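Local coordinates for transcriptional regulator, LacI family (Lactobacillus brevis, PDB 3JY6), which probably acts as a LacI-family transcription regulator that binds cis-regulatory DNA to control gene expression, at residues D154-S159 / S166-R171; T54-I59 / P75-E80. All blocks are in the same frame, centred on the assembly; numbering follows the deposited sequence.

Overall arrangement
The two contacts illustrate one principle in two lobes of a periplasmic-binding-protein-like chain: amphipathic helices bury aliphatic side chains against parallel sheets and against one another. Interaction 2 comes first in the sequence and pairs two helices, 49-60 and 75-82, over the sheet that contains strands 9-14 and 66-70. Interaction 1 sits in the other lobe, where helix 165-177 covers the edge strand 152-158 of a second parallel sheet. Their centres are 35 Å apart and their nearest atoms about 21 Å, so they do not touch. Interaction 2 also lies beside the second subunit, whereas interaction 1 is touched by no other protein chain of the assembly.

Interaction 1: D154-S159 / S166-R171; sequences DVLEVS and SEVHQR
Leu156 reaches from its strand into the angle between Val168 and Arg171, which are one helical turn apart. Its CG lies anti to the backbone N (chi1 170°), sending the isobutyl fork toward the helix. Both prongs close on the same methylene: CD2 is 3.6 Å and CD1 3.7 Å from CG of Arg171. The leucine and the arginine lie side by side, pointing opposite ways, and the arginine contributes the aliphatic base of its chain. A bend at chi2 (62°) then turns the rest of Arg171 away from the leucine and along the strand toward its Asp154 end, though Asp154 OD1 and Arg171 NH2 are still 6.5 Å apart and not in contact. CD2 of Leu156 also rests 3.8 Å from the carbonyl O of Val168 and 4.2 Å from its CG1, so that one methyl meets both backbone and side chain.

Strand 152-158 is the edge of a four-stranded parallel sheet, and helix 165-177 returns antiparallel to it, the axes of the short segments 154-158 and 166-171 running at 177° and approaching to 9.9 Å. This is the strand-to-helix half of a beta-alpha-beta crossover that continues into strand 183-187, on the far side of strand 125-131.

Nearer the strand's C-terminal end, Val158 and Val168 bring their isopropyl groups together at about a right angle. CG2 of Val158 comes within 3.9 Å of CG1 of Val168, and CG2 of Val168 lies 4.1 Å from both CG1 and CG2 of Val158. Tyr163, from the connecting loop, touches both valines, while Trp192 and Phe196 of helix 190-196 pack on Val158 and Val168 respectively. Leu129 of the adjacent strand lies against Leu156 and Val158.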
# COMPACT_ATOMS: atom_id res chain seq x y z
N ASP A 154 20.87 -20.82 -4.84
CA ASP A 154 21.74 -19.81 -4.27
C ASP A 154 20.84 -18.84 -3.52
O ASP A 154 19.69 -18.65 -3.90
CB ASP A 154 22.50 -19.09 -5.37
CG ASP A 154 23.50 -19.99 -6.07
OD1 ASP A 154 24.36 -20.58 -5.38
OD2 ASP A 154 23.41 -20.12 -7.32
N VAL A 155 21.35 -18.22 -2.46
CA VAL A 155 20.52 -17.30 -1.69
C VAL A 155 21.12 -15.91 -1.53
O VAL A 155 22.31 -15.77 -1.28
CB VAL A 155 20.21 -17.89 -0.29
CG1 VAL A 155 21.49 -18.12 0.46
CG2 VAL A 155 19.31 -16.95 0.49
N LEU A 156 20.29 -14.89 -1.67
CA LEU A 156 20.72 -13.51 -1.53
C LEU A 156 19.89 -12.80 -0.47
O LEU A 156 18.78 -12.31 -0.73
CB LEU A 156 20.63 -12.75 -2.85
CG LEU A 156 20.82 -11.23 -2.78
CD1 LEU A 156 22.02 -10.87 -1.92
CD2 LEU A 156 20.98 -10.67 -4.18
N GLU A 157 20.45 -12.74 0.73
CA GLU A 157 19.82 -12.09 1.86
C GLU A 157 20.02 -10.59 1.79
O GLU A 157 21.11 -10.11 1.49
CB GLU A 157 20.39 -12.65 3.15
CG GLU A 157 20.02 -14.10 3.36
CD GLU A 157 20.63 -14.70 4.60
OE1 GLU A 157 21.76 -15.23 4.53
OE2 GLU A 157 19.97 -14.63 5.66
N VAL A 158 18.93 -9.86 2.04
CA VAL A 158 18.94 -8.40 2.02
C VAL A 158 18.59 -7.97 3.44
O VAL A 158 17.74 -8.59 4.09
CB VAL A 158 17.86 -7.85 1.06
CG1 VAL A 158 17.89 -6.34 1.05
CG2 VAL A 158 18.08 -8.39 -0.34
N SER A 159 19.25 -6.93 3.93
CA SER A 159 18.99 -6.43 5.28
C SER A 159 18.00 -5.27 5.17
O SER A 159 18.37 -4.19 4.71
CB SER A 159 20.29 -5.95 5.93
OG SER A 159 21.26 -6.98 5.99
N SER A 166 21.73 -0.63 -5.72
CA SER A 166 22.62 -1.18 -6.75
C SER A 166 23.51 -2.29 -6.22
O SER A 166 23.98 -3.13 -6.98
CB SER A 166 23.47 -0.07 -7.38
OG SER A 166 24.43 0.42 -6.46
N GLU A 167 23.76 -2.29 -4.91
CA GLU A 167 24.58 -3.32 -4.30
C GLU A 167 23.83 -4.65 -4.46
O GLU A 167 24.38 -5.63 -4.98
CB GLU A 167 24.81 -3.00 -2.82
CG GLU A 167 25.01 -4.22 -1.90
CD GLU A 167 26.44 -4.74 -1.87
OE1 GLU A 167 27.02 -4.98 -2.94
OE2 GLU A 167 26.97 -4.92 -0.75
N VAL A 168 22.58 -4.68 -4.01
CA VAL A 168 21.75 -5.88 -4.10
C VAL A 168 21.52 -6.24 -5.56
O VAL A 168 21.61 -7.40 -5.95
CB VAL A 168 20.38 -5.66 -3.40
CG1 VAL A 168 19.44 -6.84 -3.66
CG2 VAL A 168 20.61 -5.50 -1.90
N HIS A 169 21.22 -5.23 -6.38
CA HIS A 169 21.00 -5.43 -7.80
C HIS A 169 22.19 -6.17 -8.43
O HIS A 169 22.03 -7.25 -9.00
CB HIS A 169 20.85 -4.07 -8.48
CG HIS A 169 20.75 -4.14 -9.97
ND1 HIS A 169 19.57 -4.47 -10.62
CD2 HIS A 169 21.66 -3.93 -10.94
CE1 HIS A 169 19.77 -4.45 -11.93
NE2 HIS A 169 21.03 -4.12 -12.15
N GLN A 170 23.38 -5.59 -8.32
CA GLN A 170 24.58 -6.19 -8.90
C GLN A 170 24.80 -7.64 -8.48
O GLN A 170 25.23 -8.47 -9.29
CB GLN A 170 25.81 -5.34 -8.55
CG GLN A 170 25.82 -4.00 -9.26
CD GLN A 170 26.02 -4.12 -10.77
OE1 GLN A 170 25.86 -3.14 -11.51
NE2 GLN A 170 26.38 -5.32 -11.22
N ARG A 171 24.51 -7.96 -7.23
CA ARG A 171 24.69 -9.33 -6.76
C ARG A 171 23.67 -10.29 -7.40
O ARG A 171 24.01 -11.39 -7.82
CB ARG A 171 24.58 -9.38 -5.24
CG ARG A 171 24.58 -10.78 -4.64
CD ARG A 171 25.87 -11.55 -4.93
NE ARG A 171 25.88 -12.83 -4.21
CZ ARG A 171 26.91 -13.68 -4.20
NH1 ARG A 171 28.02 -13.39 -4.88
NH2 ARG A 171 26.83 -14.81 -3.51

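Interaction 2: T54-I59 / P75-E80; sequences TLLRAI and PQTVQE
Pro75 O accepts the amide of Gln79 in a 2.8 Å N-to-O bond, closing the helical turn whose middle residues, Thr77 and Val78, meet Leu56 on the neighbouring helix. Ile59 N and Leu55 O make an equally short bond, 2.8 Å, round the leucine's own turn. With both backbones thus occupied internally, the meeting of the helices is left to methyl groups.

One branch does the touching. CD1 of Leu56 lies 4.2 Å from CG2 of Thr77 and 4.3 Å from CG2 of Val78, so it faces two consecutive residues at once. The leucine chain is nearly extended at chi2 (167°), which carries CD1 outward from its helix to the partner. Thr77 offers its methyl, with OG1 on another branch. The contact is light, burying 91 Å² in all, and its closest backbone pair is Leu56 and Val78, whose CA atoms stand 7.6 Å apart.

Along the outer side of 75-80, Gln76 NE2 makes a weak bond of 3.3 Å to Glu80 OE2 across one turn, nearly straight at 173°.

Beneath the helices the sheet completes the apolar layer: Leu56 also packs on Ile13 and Leu67, and Val78 on Leu69. Elsewhere on helix 49-60, Leu55 and Ala58 lie against Ile39 of the second subunit. Helices 49-60 and 75-82, which precede and follow strand 66-70, are thus neighbours on one sheet face, as in the Rossmann-like alpha/beta lobes of periplasmic-binding-protein folds.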
# COMPACT_ATOMS: atom_id res chain seq x y z
N THR A 54 4.50 0.07 22.48
CA THR A 54 3.74 1.23 22.92
C THR A 54 2.35 1.18 22.32
O THR A 54 1.40 1.64 22.93
CB THR A 54 4.44 2.56 22.59
OG1 THR A 54 3.74 3.25 21.55
CG2 THR A 54 5.89 2.33 22.22
N LEU A 55 2.20 0.59 21.13
CA LEU A 55 0.87 0.50 20.52
C LEU A 55 0.03 -0.46 21.38
O LEU A 55 -1.13 -0.18 21.69
CB LEU A 55 0.96 -0.02 19.09
CG LEU A 55 1.61 0.92 18.06
CD1 LEU A 55 1.56 0.28 16.67
CD2 LEU A 55 0.87 2.25 18.04
N LEU A 56 0.63 -1.57 21.78
CA LEU A 56 -0.07 -2.54 22.61
C LEU A 56 -0.46 -1.93 23.97
O LEU A 56 -1.56 -2.17 24.48
CB LEU A 56 0.81 -3.78 22.84
CG LEU A 56 0.94 -4.82 21.71
CD1 LEU A 56 2.10 -5.77 22.06
CD2 LEU A 56 -0.37 -5.57 21.52
N ARG A 57 0.43 -1.13 24.55
CA ARG A 57 0.14 -0.51 25.84
C ARG A 57 -1.02 0.46 25.69
O ARG A 57 -1.79 0.66 26.62
CB ARG A 57 1.37 0.24 26.38
CG ARG A 57 2.51 -0.65 26.86
CD ARG A 57 3.64 0.21 27.45
NE ARG A 57 4.95 -0.12 26.90
CZ ARG A 57 5.72 -1.11 27.33
NH1 ARG A 57 5.33 -1.89 28.33
NH2 ARG A 57 6.90 -1.32 26.76
N ALA A 58 -1.14 1.05 24.51
CA ALA A 58 -2.22 1.98 24.23
C ALA A 58 -3.51 1.19 24.01
O ALA A 58 -4.58 1.57 24.48
CB ALA A 58 -1.90 2.81 22.98
N ILE A 59 -3.39 0.09 23.28
CA ILE A 59 -4.53 -0.75 22.99
C ILE A 59 -5.18 -1.33 24.25
O ILE A 59 -6.41 -1.50 24.31
CB ILE A 59 -4.11 -1.88 22.03
CG1 ILE A 59 -3.88 -1.26 20.64
CG2 ILE A 59 -5.16 -2.99 22.01
CD1 ILE A 59 -3.08 -2.11 19.70
N PRO A 75 4.19 -14.10 22.51
CA PRO A 75 3.18 -14.16 23.56
C PRO A 75 3.63 -13.60 24.92
O PRO A 75 2.80 -13.03 25.63
CB PRO A 75 2.85 -15.65 23.62
CG PRO A 75 3.02 -16.06 22.18
CD PRO A 75 4.32 -15.40 21.83
N GLN A 76 4.91 -13.73 25.27
CA GLN A 76 5.40 -13.20 26.54
C GLN A 76 5.17 -11.69 26.60
O GLN A 76 4.80 -11.15 27.64
CB GLN A 76 6.91 -13.49 26.73
CG GLN A 76 7.37 -13.34 28.19
CD GLN A 76 8.88 -13.16 28.33
OE1 GLN A 76 9.67 -13.64 27.51
NE2 GLN A 76 9.29 -12.47 29.38
N THR A 77 5.37 -11.02 25.47
CA THR A 77 5.16 -9.57 25.39
C THR A 77 3.67 -9.20 25.47
O THR A 77 3.28 -8.27 26.18
CB THR A 77 5.71 -9.00 24.05
OG1 THR A 77 7.12 -9.24 23.95
CG2 THR A 77 5.46 -7.49 23.97
N VAL A 78 2.85 -9.94 24.73
CA VAL A 78 1.42 -9.68 24.70
C VAL A 78 0.74 -10.01 26.02
O VAL A 78 -0.28 -9.41 26.37
CB VAL A 78 0.75 -10.46 23.56
CG1 VAL A 78 -0.75 -10.27 23.61
CG2 VAL A 78 1.30 -9.98 22.22
N GLN A 79 1.32 -10.95 26.77
CA GLN A 79 0.77 -11.34 28.06
C GLN A 79 1.13 -10.27 29.08
O GLN A 79 0.27 -9.76 29.79
CB GLN A 79 1.34 -12.69 28.50
CG GLN A 79 0.95 -13.12 29.91
CD GLN A 79 -0.53 -13.42 30.04
OE1 GLN A 79 -1.13 -14.03 29.15
NE2 GLN A 79 -1.12 -13.01 31.16
N GLU A 80 2.41 -9.92 29.13
CA GLU A 80 2.91 -8.94 30.08
C GLU A 80 2.28 -7.56 29.94
O GLU A 80 2.20 -6.81 30.92
CB GLU A 80 4.44 -8.84 29.97
CG GLU A 80 5.18 -9.49 31.15
CD GLU A 80 6.55 -10.09 30.78
OE1 GLU A 80 7.30 -9.46 30.01
OE2 GLU A 80 6.87 -11.19 31.29